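Local coordinates for protein endo-beta-1,4-mannanase (Alicyclobacillus acidocaldarius, PDB 4CD8) that hydrolyses internal beta-1,4-mannosidic linkages of mannans as a GH113 glycoside hydrolase built on a TIM barrel, at residues F44-P58 against L88-T102. Sequence-based numbering, arbitrary orientation. Where two conformers were deposited one is given.
Sequences FNWVTLAFAGLMEHP and LKVCLKPTVNCRDGT. With BMA (beta-D-mannopyranose), chain C.
Lys89 lies across the Trp46 indole where two neighbouring parallel strands of the TIM barrel, 46-55 and 89-98, begin their run of backbone hydrogen bonds, a worked example of how a barrel sheet sorts its side chains. The lysine CB stands over the centre of the six-membered ring, 3.5 Å from its centroid, in a CH-pi contact, while the backbone N of Cys91 lies at the ring edge. With an alanine in place of Trp46, the aliphatic part of Lys89 would probably lose the surface it rests on and be free to turn.

On the opposite face of the sheet, toward helices 73-85 and 120-140, the Phe51 ring takes Pro94 CA over one face, offset toward the rim, and Leu92 CD1 at its edge, 4.0 Å from CE1. Phe51 CG sits between its backbone N and carbonyl carbon (chi1 65°), which swings the ring across to Pro94.

The face of the sheet that bears Trp46 also carries Lys93, salt-bridged to Glu231 close to the inhibitor, and Asn97, whose ND2 makes a weak 3.2 Å hydrogen bond to mannose O6 while its OD1 accepts from Arg104.

Near the C-terminal ends of the strands, Leu54 CD1 lies over a face of the Arg99 guanidinium, and in one conformer His57 ND1 donates in its ring plane to Asp100 OD2 (3.0 Å), meeting that oxygen from above the carboxylate plane.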
ATOM      1  N   PHE A  44       8.210   5.467 -13.201  1.00 17.50           N
ATOM      2  CA  PHE A  44       7.859   5.558 -11.793  1.00 18.64           C
ATOM      3  C   PHE A  44       8.924   6.324 -11.045  1.00 16.19           C
ATOM      4  O   PHE A  44      10.107   6.159 -11.297  1.00 18.62           O
ATOM      5  CB  PHE A  44       7.768   4.172 -11.158  1.00 18.33           C
ATOM      6  CG  PHE A  44       6.778   3.247 -11.794  1.00 21.90           C
ATOM      7  CD1 PHE A  44       5.630   3.712 -12.375  1.00 21.01           C
ATOM      8  CD2 PHE A  44       6.981   1.880 -11.724  1.00 19.83           C
ATOM      9  CE1 PHE A  44       4.709   2.857 -12.945  1.00 21.76           C
ATOM     10  CE2 PHE A  44       6.069   1.012 -12.291  1.00 22.75           C
ATOM     11  CZ  PHE A  44       4.926   1.502 -12.892  1.00 16.78           C
ATOM     12  N   ASN A  45       8.475   7.173 -10.135  1.00 16.41           N
ATOM     13  CA  ASN A  45       9.390   7.825  -9.234  1.00 15.54           C
ATOM     14  C   ASN A  45       9.409   7.246  -7.812  1.00 15.72           C
ATOM     15  O   ASN A  45      10.292   7.585  -7.021  1.00 16.10           O
ATOM     16  CB  ASN A  45       9.153   9.332  -9.268  1.00 17.81           C
ATOM     17  CG  ASN A  45       7.756   9.738  -8.848  1.00 16.96           C
ATOM     18  OD1 ASN A  45       6.879   8.928  -8.582  1.00 18.66           O
ATOM     19  ND2 ASN A  45       7.549  11.030  -8.780  1.00 23.03           N
ATOM     20  N   TRP A  46       8.466   6.342  -7.507  1.00 15.99           N
ATOM     21  CA  TRP A  46       8.333   5.741  -6.185  1.00 14.67           C
ATOM     22  C   TRP A  46       8.147   4.214  -6.307  1.00 13.82           C
ATOM     23  O   TRP A  46       7.490   3.719  -7.214  1.00 15.63           O
ATOM     24  CB  TRP A  46       7.096   6.283  -5.466  1.00 14.60           C
ATOM     25  CG  TRP A  46       7.269   7.601  -4.785  1.00 13.26           C
ATOM     26  CD1 TRP A  46       7.115   8.818  -5.342  1.00 15.12           C
ATOM     27  CD2 TRP A  46       7.621   7.822  -3.411  1.00 13.50           C
ATOM     28  NE1 TRP A  46       7.372   9.795  -4.408  1.00 16.50           N
ATOM     29  CE2 TRP A  46       7.683   9.216  -3.214  1.00 13.35           C
ATOM     30  CE3 TRP A  46       7.902   6.975  -2.333  1.00 13.95           C
ATOM     31  CZ2 TRP A  46       7.992   9.774  -1.978  1.00 16.43           C
ATOM     32  CZ3 TRP A  46       8.217   7.519  -1.107  1.00 16.29           C
ATOM     33  CH2 TRP A  46       8.265   8.925  -0.940  1.00 17.54           C
ATOM     34  N   VAL A  47       8.643   3.517  -5.300  1.00 13.67           N
ATOM     35  CA  VAL A  47       8.293   2.107  -5.050  1.00 11.32           C
ATOM     36  C   VAL A  47       7.892   1.974  -3.600  1.00 13.99           C
ATOM     37  O   VAL A  47       8.489   2.634  -2.734  1.00 14.78           O
ATOM     38  CB  VAL A  47       9.459   1.185  -5.410  1.00 14.72           C
ATOM     39  CG1 VAL A  47      10.674   1.388  -4.523  1.00 14.72           C
ATOM     40  CG2 VAL A  47       9.022  -0.270  -5.392  1.00 15.52           C
ATOM     41  N   THR A  48       6.904   1.119  -3.319  1.00 14.36           N
ATOM     42  CA  THR A  48       6.566   0.781  -1.971  1.00 14.20           C
ATOM     43  C   THR A  48       7.017  -0.643  -1.708  1.00 11.88           C
ATOM     44  O   THR A  48       6.644  -1.589  -2.483  1.00 13.98           O
ATOM     45  CB  THR A  48       5.067   0.940  -1.670  1.00 12.50           C
ATOM     46  OG1 THR A  48       4.718   2.321  -1.730  1.00 13.63           O
ATOM     47  CG2 THR A  48       4.702   0.442  -0.322  1.00 14.68           C
ATOM     48  N   LEU A  49       7.801  -0.830  -0.667  1.00 12.11           N
ATOM     49  CA  LEU A  49       8.195  -2.178  -0.248  1.00 11.71           C
ATOM     50  C   LEU A  49       7.171  -2.593   0.787  1.00 13.41           C
ATOM     51  O   LEU A  49       7.157  -2.092   1.907  1.00 13.38           O
ATOM     52  CB  LEU A  49       9.604  -2.169   0.362  1.00 11.17           C
ATOM     53  CG  LEU A  49      10.696  -1.671  -0.601  1.00 14.14           C
ATOM     54  CD1 LEU A  49      12.031  -1.605   0.093  1.00 15.55           C
ATOM     55  CD2 LEU A  49      10.735  -2.554  -1.835  1.00 15.41           C
ATOM     56  N   ALA A  50       6.328  -3.574   0.414  1.00 16.03           N
ATOM     57  CA  ALA A  50       5.206  -3.968   1.238  1.00 14.60           C
ATOM     58  C   ALA A  50       5.379  -5.400   1.691  1.00 15.48           C
ATOM     59  O   ALA A  50       5.700  -6.267   0.873  1.00 16.24           O
ATOM     60  CB  ALA A  50       3.891  -3.802   0.499  1.00 15.71           C
ATOM     61  N   PHE A  51       5.086  -5.634   2.967  1.00 14.35           N
ATOM     62  CA  PHE A  51       5.129  -6.986   3.507  1.00 13.11           C
ATOM     63  C   PHE A  51       4.191  -7.139   4.672  1.00 16.44           C
ATOM     64  O   PHE A  51       3.776  -6.174   5.256  1.00 15.77           O
ATOM     65  CB  PHE A  51       6.553  -7.375   3.930  1.00 14.85           C
ATOM     66  CG  PHE A  51       7.096  -6.555   5.069  1.00 17.29           C
ATOM     67  CD1 PHE A  51       7.614  -5.275   4.844  1.00 14.02           C
ATOM     68  CD2 PHE A  51       7.059  -7.031   6.355  1.00 15.20           C
ATOM     69  CE1 PHE A  51       8.107  -4.526   5.928  1.00 16.44           C
ATOM     70  CE2 PHE A  51       7.565  -6.300   7.421  1.00 18.09           C
ATOM     71  CZ  PHE A  51       8.044  -5.018   7.206  1.00 18.51           C
ATOM     72  N   ALA A  52       3.834  -8.381   4.993  1.00 16.87           N
ATOM     73  CA  ALA A  52       2.873  -8.662   6.056  1.00 16.98           C
ATOM     74  C   ALA A  52       3.397  -9.568   7.124  1.00 18.77           C
ATOM     75  O   ALA A  52       3.841 -10.690   6.836  1.00 19.82           O
ATOM     76  CB  ALA A  52       1.594  -9.254   5.478  1.00 17.90           C
ATOM     77  N   GLY A  53       3.322  -9.090   8.355  1.00 15.48           N
ATOM     78  CA  GLY A  53       3.368  -9.942   9.527  1.00 17.86           C
ATOM     79  C   GLY A  53       2.094 -10.753   9.624  1.00 17.19           C
ATOM     80  O   GLY A  53       1.122 -10.476   8.919  1.00 19.87           O
ATOM     81  N   LEU A  54       2.110 -11.792  10.461  1.00 19.74           N
ATOM     82  CA  LEU A  54       0.979 -12.703  10.541  1.00 18.89           C
ATOM     83  C   LEU A  54       0.407 -12.785  11.946  1.00 16.61           C
ATOM     84  O   LEU A  54       1.123 -13.000  12.927  1.00 19.35           O
ATOM     85  CB  LEU A  54       1.360 -14.120  10.073  1.00 22.54           C
ATOM     86  CG  LEU A  54       1.709 -14.284   8.593  1.00 26.80           C
ATOM     87  CD1 LEU A  54       2.211 -15.707   8.322  1.00 23.79           C
ATOM     88  CD2 LEU A  54       0.484 -13.971   7.730  1.00 22.43           C
ATOM     89  N   MET A  55      -0.904 -12.638  12.001  1.00 17.31           N
ATOM     90  CA  MET A  55      -1.659 -12.878  13.187  1.00 20.17           C
ATOM     91  C   MET A  55      -2.168 -14.279  13.139  1.00 21.60           C
ATOM     92  O   MET A  55      -2.675 -14.739  12.116  1.00 21.49           O
ATOM     93  CB  MET A  55      -2.819 -11.914  13.316  1.00 17.92           C
ATOM     94  CG  MET A  55      -2.332 -10.538  13.744  1.00 18.73           C
ATOM     95  SD  MET A  55      -3.565  -9.247  13.551  1.00 17.17           S
ATOM     96  CE  MET A  55      -4.738  -9.740  14.836  1.00 18.31           C
ATOM     97  N   GLU A  56      -2.033 -14.917  14.279  1.00 25.45           N
ATOM     98  CA  GLU A  56      -2.463 -16.259  14.486  1.00 28.88           C
ATOM     99  C   GLU A  56      -4.002 -16.346  14.280  1.00 24.81           C
ATOM    100  O   GLU A  56      -4.492 -17.244  13.607  1.00 48.26           O
ATOM    101  CB  GLU A  56      -2.003 -16.652  15.895  1.00 29.73           C
ATOM    102  CG  GLU A  56      -2.179 -18.107  16.230  1.00 32.87           C
ATOM    103  CD  GLU A  56      -1.027 -19.011  15.828  1.00 36.14           C
ATOM    104  OE1 GLU A  56       0.005 -18.564  15.264  1.00 30.55           O
ATOM    105  OE2 GLU A  56      -1.183 -20.218  16.141  1.00 40.83           O
ATOM    106  N   HIS A  57      -4.769 -15.393  14.787  0.50 28.90           N
ATOM    107  CA  HIS A  57      -6.192 -15.344  14.467  0.50 24.71           C
ATOM    108  C   HIS A  57      -6.565 -13.896  14.699  0.50 21.42           C
ATOM    109  O   HIS A  57      -5.782 -13.138  15.265  0.50 24.19           O
ATOM    110  CB  HIS A  57      -7.050 -16.281  15.364  0.50 25.04           C
ATOM    111  CG  HIS A  57      -7.157 -17.715  14.894  0.50 25.55           C
ATOM    112  ND1 HIS A  57      -7.851 -18.100  13.762  0.50 22.54           N
ATOM    113  CD2 HIS A  57      -6.705 -18.865  15.456  0.50 28.68           C
ATOM    114  CE1 HIS A  57      -7.787 -19.412  13.630  0.50 29.53           C
ATOM    115  NE2 HIS A  57      -7.104 -19.903  14.648  0.50 28.18           N
ATOM    116  N   PRO A  58      -7.756 -13.507  14.262  1.00 20.79           N
ATOM    117  CA  PRO A  58      -8.161 -12.087  14.243  1.00 18.57           C
ATOM    118  C   PRO A  58      -8.565 -11.516  15.598  1.00 18.97           C
ATOM    119  O   PRO A  58      -8.649 -10.298  15.724  1.00 18.22           O
ATOM    120  CB  PRO A  58      -9.343 -12.058  13.280  1.00 23.27           C
ATOM    121  CG  PRO A  58      -9.894 -13.434  13.311  1.00 25.06           C
ATOM    122  CD  PRO A  58      -8.728 -14.341  13.534  1.00 22.93           C
ATOM    123  N   LEU A  88      14.788   5.552  -7.506  1.00 14.99           N
ATOM    124  CA  LEU A  88      13.451   5.566  -6.915  1.00 13.89           C
ATOM    125  C   LEU A  88      13.438   6.150  -5.485  1.00 16.16           C
ATOM    126  O   LEU A  88      14.405   5.999  -4.757  1.00 17.95           O
ATOM    127  CB  LEU A  88      12.891   4.131  -6.871  1.00 15.80           C
ATOM    128  CG  LEU A  88      12.670   3.508  -8.257  1.00 17.36           C
ATOM    129  CD1 LEU A  88      12.480   1.994  -8.118  1.00 19.12           C
ATOM    130  CD2 LEU A  88      11.476   4.169  -8.956  1.00 17.43           C
ATOM    131  N   LYS A  89      12.340   6.832  -5.119  1.00 14.71           N
ATOM    132  CA  LYS A  89      11.991   7.084  -3.731  1.00 13.87           C
ATOM    133  C   LYS A  89      11.265   5.832  -3.207  1.00 15.89           C
ATOM    134  O   LYS A  89      10.612   5.130  -3.977  1.00 14.06           O
ATOM    135  CB  LYS A  89      11.143   8.337  -3.598  1.00 14.95           C
ATOM    136  CG  LYS A  89      11.900   9.595  -3.949  1.00 18.77           C
ATOM    137  CD  LYS A  89      10.997  10.799  -3.752  1.00 22.05           C
ATOM    138  CE  LYS A  89      11.764  12.121  -3.885  1.00 25.33           C
ATOM    139  NZ  LYS A  89      12.157  12.349  -5.291  1.00 31.17           N
ATOM    140  N   VAL A  90      11.369   5.577  -1.908  1.00 14.08           N
ATOM    141  CA  VAL A  90      10.930   4.312  -1.317  1.00 13.14           C
ATOM    142  C   VAL A  90      10.002   4.576  -0.147  1.00 13.79           C
ATOM    143  O   VAL A  90      10.362   5.287   0.812  1.00 14.74           O
ATOM    144  CB  VAL A  90      12.094   3.443  -0.822  1.00 12.50           C
ATOM    145  CG1 VAL A  90      11.583   2.151  -0.193  1.00 13.36           C
ATOM    146  CG2 VAL A  90      13.072   3.094  -1.943  1.00 13.62           C
ATOM    147  N   CYS A  91       8.817   3.963  -0.187  1.00 14.86           N
ATOM    148  CA  CYS A  91       7.922   3.904   0.964  1.00 13.67           C
ATOM    149  C   CYS A  91       8.001   2.528   1.588  1.00 13.60           C
ATOM    150  O   CYS A  91       7.915   1.527   0.865  1.00 14.38           O
ATOM    151  CB  CYS A  91       6.493   4.194   0.584  1.00 12.66           C
ATOM    152  SG  CYS A  91       5.318   4.078   1.942  1.00 15.03           S
ATOM    153  N   LEU A  92       8.171   2.454   2.906  1.00 13.59           N
ATOM    154  CA  LEU A  92       8.139   1.153   3.604  1.00 13.32           C
ATOM    155  C   LEU A  92       6.765   0.944   4.186  1.00 12.19           C
ATOM    156  O   LEU A  92       6.267   1.796   4.930  1.00 13.12           O
ATOM    157  CB  LEU A  92       9.211   1.064   4.679  1.00 13.97           C
ATOM    158  CG  LEU A  92       9.432  -0.324   5.292  1.00 15.98           C
ATOM    159  CD1 LEU A  92       9.833  -1.397   4.243  1.00 16.51           C
ATOM    160  CD2 LEU A  92      10.432  -0.226   6.434  1.00 15.84           C
ATOM    161  N   LYS A  93       6.169  -0.250   3.889  1.00 12.62           N
ATOM    162  CA  LYS A  93       4.805  -0.550   4.278  1.00 13.38           C
ATOM    163  C   LYS A  93       4.691  -1.907   4.927  1.00 13.82           C
ATOM    164  O   LYS A  93       4.386  -2.920   4.254  1.00 14.69           O
ATOM    165  CB  LYS A  93       3.844  -0.455   3.099  1.00 13.73           C
ATOM    166  CG  LYS A  93       2.384  -0.683   3.440  1.00 15.29           C
ATOM    167  CD  LYS A  93       1.533  -0.480   2.208  1.00 15.01           C
ATOM    168  CE  LYS A  93       0.214  -1.228   2.226  1.00 19.76           C
ATOM    169  NZ  LYS A  93      -0.604  -0.771   1.091  1.00 17.36           N
ATOM    170  N   PRO A  94       4.950  -1.961   6.224  1.00 13.55           N
ATOM    171  CA  PRO A  94       4.611  -3.161   7.001  1.00 13.01           C
ATOM    172  C   PRO A  94       3.114  -3.226   7.253  1.00 14.58           C
ATOM    173  O   PRO A  94       2.513  -2.221   7.570  1.00 17.70           O
ATOM    174  CB  PRO A  94       5.368  -2.956   8.321  1.00 13.12           C
ATOM    175  CG  PRO A  94       6.033  -1.644   8.241  1.00 17.06           C
ATOM    176  CD  PRO A  94       5.439  -0.884   7.090  1.00 14.13           C
ATOM    177  N   THR A  95       2.486  -4.390   7.124  1.00 14.42           N
ATOM    178  CA  THR A  95       1.140  -4.525   7.570  1.00 14.56           C
ATOM    179  C   THR A  95       0.944  -5.918   8.192  1.00 15.58           C
ATOM    180  O   THR A  95       1.927  -6.588   8.480  1.00 14.94           O
ATOM    181  CB  THR A  95       0.145  -4.237   6.434  1.00 14.20           C
ATOM    182  OG1 THR A  95      -1.172  -4.178   6.971  1.00 14.33           O
ATOM    183  CG2 THR A  95       0.201  -5.319   5.367  1.00 18.13           C
ATOM    184  N   VAL A  96      -0.303  -6.293   8.455  1.00 14.57           N
ATOM    185  CA  VAL A  96      -0.597  -7.631   9.033  1.00 15.98           C
ATOM    186  C   VAL A  96      -1.656  -8.302   8.204  1.00 16.67           C
ATOM    187  O   VAL A  96      -2.570  -7.659   7.689  1.00 16.24           O
ATOM    188  CB  VAL A  96      -1.089  -7.552  10.494  1.00 18.60           C
ATOM    189  CG1 VAL A  96      -0.011  -6.997  11.401  1.00 21.41           C
ATOM    190  CG2 VAL A  96      -2.345  -6.714  10.664  1.00 18.62           C
ATOM    191  N   ASN A  97      -1.500  -9.629   8.105  1.00 15.89           N
ATOM    192  CA  ASN A  97      -2.546 -10.514   7.616  1.00 17.58           C
ATOM    193  C   ASN A  97      -2.875 -11.522   8.696  1.00 17.50           C
ATOM    194  O   ASN A  97      -2.106 -11.719   9.614  1.00 18.40           O
ATOM    195  CB  ASN A  97      -2.076 -11.256   6.365  1.00 18.58           C
ATOM    196  CG  ASN A  97      -2.063 -10.356   5.136  1.00 21.48           C
ATOM    197  OD1 ASN A  97      -2.681  -9.282   5.156  1.00 20.46           O
ATOM    198  ND2 ASN A  97      -1.369 -10.779   4.078  1.00 19.73           N
ATOM    199  N   CYS A  98      -4.006 -12.194   8.545  1.00 18.83           N
ATOM    200  CA  CYS A  98      -4.350 -13.260   9.460  1.00 19.23           C
ATOM    201  C   CYS A  98      -4.134 -14.589   8.767  1.00 22.00           C
ATOM    202  O   CYS A  98      -4.498 -14.706   7.610  1.00 21.74           O
ATOM    203  CB  CYS A  98      -5.812 -13.142   9.867  1.00 17.78           C
ATOM    204  SG  CYS A  98      -6.197 -11.703  10.871  1.00 22.42           S
ATOM    205  N   ARG A  99      -3.562 -15.559   9.487  1.00 22.01           N
ATOM    206  CA  ARG A  99      -3.331 -16.925   8.974  1.00 25.73           C
ATOM    207  C   ARG A  99      -4.603 -17.615   8.436  1.00 23.09           C
ATOM    208  O   ARG A  99      -4.546 -18.353   7.435  1.00 31.49           O
ATOM    209  CB  ARG A  99      -2.697 -17.798  10.068  1.00 28.06           C
ATOM    210  CG  ARG A  99      -1.235 -17.505  10.334  1.00 28.07           C
ATOM    211  CD  ARG A  99      -0.626 -18.345  11.442  1.00 30.77           C
ATOM    212  NE  ARG A  99       0.638 -17.751  11.889  1.00 28.65           N
ATOM    213  CZ  ARG A  99       1.852 -17.993  11.382  1.00 27.45           C
ATOM    214  NH1 ARG A  99       2.028 -18.893  10.421  1.00 30.82           N
ATOM    215  NH2 ARG A  99       2.922 -17.359  11.885  1.00 29.90           N
ATOM    216  N   ASP A 100      -5.727 -17.368   9.115  1.00 20.70           N
ATOM    217  CA  ASP A 100      -7.023 -17.929   8.718  1.00 24.87           C
ATOM    218  C   ASP A 100      -7.708 -17.194   7.560  1.00 27.91           C
ATOM    219  O   ASP A 100      -8.771 -17.637   7.063  1.00 30.89           O
ATOM    220  CB  ASP A 100      -7.955 -18.099   9.928  1.00 21.58           C
ATOM    221  CG  ASP A 100      -8.540 -16.806  10.440  1.00 27.43           C
ATOM    222  OD1 ASP A 100      -8.301 -15.755   9.827  1.00 22.33           O
ATOM    223  OD2 ASP A 100      -9.263 -16.870  11.473  1.00 27.91           O
ATOM    224  N   GLY A 101      -7.079 -16.141   7.057  1.00 24.66           N
ATOM    225  CA  GLY A 101      -7.570 -15.479   5.856  1.00 26.58           C
ATOM    226  C   GLY A 101      -8.460 -14.275   6.139  1.00 25.56           C
ATOM    227  O   GLY A 101      -8.811 -13.570   5.214  1.00 27.15           O
ATOM    228  N   THR A 102      -8.847 -14.052   7.402  1.00 24.38           N
ATOM    229  CA  THR A 102      -9.659 -12.894   7.794  1.00 19.85           C
ATOM    230  C   THR A 102      -8.914 -11.641   7.365  1.00 19.45           C
ATOM    231  O   THR A 102      -7.718 -11.514   7.557  1.00 22.31           O
ATOM    232  CB  THR A 102      -9.896 -12.841   9.319  1.00 22.83           C
ATOM    233  OG1 THR A 102     -10.533 -14.043   9.742  1.00 23.55           O
ATOM    234  CG2 THR A 102     -10.808 -11.702   9.746  1.00 21.53           C
TER
HETATM  235  C1  BMA C 401      -3.137  -9.462  -2.420  1.00 24.21           C
HETATM  236  C2  BMA C 401      -2.257 -10.157  -3.449  1.00 26.00           C
HETATM  237  C3  BMA C 401      -2.169 -11.637  -3.086  1.00 28.73           C
HETATM  238  C4  BMA C 401      -1.776 -11.767  -1.619  1.00 27.38           C
HETATM  239  C5  BMA C 401      -2.759 -11.018  -0.719  1.00 27.10           C
HETATM  240  C6  BMA C 401      -2.523 -11.226   0.776  1.00 28.02           C
HETATM  241  O1  BMA C 401      -3.206  -8.079  -2.716  1.00 24.74           O
HETATM  242  O2  BMA C 401      -0.930  -9.712  -3.503  1.00 24.65           O
HETATM  243  O3  BMA C 401      -1.231 -12.321  -3.933  1.00 31.40           O
HETATM  244  O4  BMA C 401      -1.872 -13.152  -1.343  1.00 29.61           O
HETATM  245  O5  BMA C 401      -2.644  -9.639  -1.089  1.00 25.06           O
HETATM  246  O6  BMA C 401      -3.156 -10.184   1.537  1.00 27.55           O
HETATM  247  O   HOH W   1       1.454 -15.909  13.777  1.00 38.37           O